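Local coordinates for Alr1010 protein (Nostoc, PDB 3URG) that probably binds calcium, as a member of the CcbP family of calcium-binding proteins, at residues E28-R33 with T129-A134. Sequence-based numbering, arbitrary orientation.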
loop_
_atom_site.group_PDB
_atom_site.type_symbol
_atom_site.label_atom_id
_atom_site.label_comp_id
_atom_site.label_asym_id
_atom_site.label_seq_id
_atom_site.Cartn_x
_atom_site.Cartn_y
_atom_site.Cartn_z
ATOM N N GLU A 28 1.913 -13.678 -13.654
ATOM C CA GLU A 28 1.108 -14.801 -13.167
ATOM C C GLU A 28 1.454 -15.210 -11.738
ATOM O O GLU A 28 0.608 -15.714 -11.010
ATOM C CB GLU A 28 1.201 -16.003 -14.117
ATOM C CG GLU A 28 0.702 -15.714 -15.524
ATOM C CD GLU A 28 -0.744 -15.234 -15.554
ATOM O OE1 GLU A 28 -1.503 -15.534 -14.607
ATOM O OE2 GLU A 28 -1.121 -14.562 -16.535
ATOM N N THR A 29 2.695 -14.991 -11.323
ATOM C CA THR A 29 3.047 -15.274 -9.940
ATOM C C THR A 29 2.249 -14.361 -8.999
ATOM O O THR A 29 1.690 -14.812 -7.997
ATOM C CB THR A 29 4.554 -15.085 -9.696
ATOM O OG1 THR A 29 5.289 -15.917 -10.597
ATOM C CG2 THR A 29 4.909 -15.455 -8.262
ATOM N N ARG A 30 2.176 -13.077 -9.338
ATOM C CA ARG A 30 1.419 -12.135 -8.511
ATOM C C ARG A 30 -0.092 -12.432 -8.592
ATOM O O ARG A 30 -0.798 -12.404 -7.580
ATOM C CB ARG A 30 1.719 -10.687 -8.907
ATOM C CG ARG A 30 3.202 -10.278 -8.756
ATOM C CD ARG A 30 3.408 -8.748 -8.723
ATOM N NE ARG A 30 4.834 -8.417 -8.821
ATOM C CZ ARG A 30 5.667 -8.416 -7.784
ATOM N NH1 ARG A 30 5.204 -8.699 -6.574
ATOM N NH2 ARG A 30 6.960 -8.141 -7.949
ATOM N N GLU A 31 -0.576 -12.730 -9.794
ATOM C CA GLU A 31 -1.983 -13.082 -9.977
ATOM C C GLU A 31 -2.379 -14.278 -9.110
ATOM O O GLU A 31 -3.412 -14.258 -8.449
ATOM C CB GLU A 31 -2.292 -13.364 -11.458
ATOM C CG GLU A 31 -2.104 -12.147 -12.380
ATOM C CD GLU A 31 -3.234 -11.132 -12.271
ATOM O OE1 GLU A 31 -4.291 -11.450 -11.672
ATOM O OE2 GLU A 31 -3.066 -10.013 -12.795
ATOM N N HIS A 32 -1.565 -15.327 -9.112
ATOM C CA HIS A 32 -1.885 -16.514 -8.312
ATOM C C HIS A 32 -1.960 -16.155 -6.834
ATOM O O HIS A 32 -2.862 -16.587 -6.119
ATOM C CB HIS A 32 -0.830 -17.605 -8.516
ATOM C CG HIS A 32 -1.080 -18.849 -7.722
ATOM N ND1 HIS A 32 -2.095 -19.732 -8.021
ATOM C CD2 HIS A 32 -0.429 -19.374 -6.655
ATOM C CE1 HIS A 32 -2.068 -20.738 -7.164
ATOM N NE2 HIS A 32 -1.069 -20.541 -6.322
ATOM N N ARG A 33 -0.995 -15.368 -6.379
ATOM C CA ARG A 33 -0.918 -15.016 -4.969
ATOM C C ARG A 33 -2.104 -14.135 -4.579
ATOM O O ARG A 33 -2.715 -14.322 -3.522
ATOM C CB ARG A 33 0.404 -14.310 -4.665
ATOM C CG ARG A 33 0.538 -13.869 -3.225
ATOM C CD ARG A 33 2.002 -13.608 -2.864
ATOM N NE ARG A 33 2.637 -12.634 -3.752
ATOM C CZ ARG A 33 3.652 -12.925 -4.560
ATOM N NH1 ARG A 33 4.139 -14.160 -4.584
ATOM N NH2 ARG A 33 4.180 -11.990 -5.338
ATOM N N THR A 129 8.060 -7.901 2.911
ATOM C CA THR A 129 7.463 -6.563 2.936
ATOM C C THR A 129 7.529 -5.994 1.529
ATOM O O THR A 129 6.535 -5.480 0.993
ATOM C CB THR A 129 8.226 -5.622 3.916
ATOM O OG1 THR A 129 8.043 -6.081 5.257
ATOM C CG2 THR A 129 7.725 -4.193 3.819
ATOM N N GLN A 130 8.717 -6.087 0.936
ATOM C CA GLN A 130 8.917 -5.632 -0.432
ATOM C C GLN A 130 7.928 -6.307 -1.393
ATOM O O GLN A 130 7.342 -5.658 -2.259
ATOM C CB GLN A 130 10.352 -5.927 -0.854
ATOM C CG GLN A 130 10.593 -5.920 -2.347
ATOM C CD GLN A 130 11.793 -6.775 -2.731
ATOM O OE1 GLN A 130 12.924 -6.286 -2.793
ATOM N NE2 GLN A 130 11.552 -8.063 -2.983
ATOM N N GLU A 131 7.757 -7.620 -1.250
ATOM C CA GLU A 131 6.829 -8.350 -2.109
ATOM C C GLU A 131 5.387 -7.835 -1.999
ATOM O O GLU A 131 4.718 -7.607 -3.017
ATOM C CB GLU A 131 6.885 -9.842 -1.786
ATOM C CG GLU A 131 5.988 -10.697 -2.667
ATOM C CD GLU A 131 6.144 -12.164 -2.351
ATOM O OE1 GLU A 131 5.356 -12.681 -1.533
ATOM O OE2 GLU A 131 7.066 -12.796 -2.914
ATOM N N ALA A 132 4.911 -7.652 -0.769
ATOM C CA ALA A 132 3.538 -7.188 -0.545
ATOM C C ALA A 132 3.331 -5.791 -1.117
ATOM O O ALA A 132 2.309 -5.496 -1.716
ATOM C CB ALA A 132 3.193 -7.211 0.936
ATOM N N ILE A 133 4.305 -4.915 -0.932
ATOM C CA ILE A 133 4.197 -3.598 -1.550
ATOM C C ILE A 133 4.144 -3.690 -3.078
ATOM O O ILE A 133 3.320 -3.028 -3.715
ATOM C CB ILE A 133 5.351 -2.674 -1.121
ATOM C CG1 ILE A 133 5.227 -2.343 0.371
ATOM C CG2 ILE A 133 5.308 -1.383 -1.929
ATOM C CD1 ILE A 133 6.412 -1.516 0.910
ATOM N N ALA A 134 5.031 -4.504 -3.658
ATOM C CA ALA A 134 5.039 -4.742 -5.102
ATOM C C ALA A 134 3.717 -5.335 -5.619
ATOM O O ALA A 134 3.287 -5.033 -6.735
ATOM C CB ALA A 134 6.200 -5.650 -5.477
#
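R33 and E131 reach each other from opposite directions, each with CG anti to its backbone N. The glutamate then runs straight out, whereas the arginine bends at chi3 (56°), and the carboxylate comes to lie flat over the guanidinium, the two planes only 2° apart. E131 CD sits 3.4 Å from R33 CZ, above the centre of the group. The salt bridge, R33 NE to E131 OE1 at 3.5 Å, is therefore one of charge alone, with no N-H aimed at the oxygen. Long, flat, oppositely charged ends suit helix axes that stay 11.7 Å apart and cross at 90°. R30, extended from CG to NE, spans the same gap and lays one guanidinium face on the methyl of A134, with NH1 3.4 Å from CB; a residue as small as alanine lets that flat group settle close to the helix. Both arginines also form salt bridges with D135, whose carboxylate should offset the positive charge gathered here. The contact lies at the surface, joining helix 28-39 to helix 127-141. Y55 of helix 45-59 touches both R33 and A132, while T129 and I133 pack on F64 of strand 64-72, tying helix 127-141 to the antiparallel sheet.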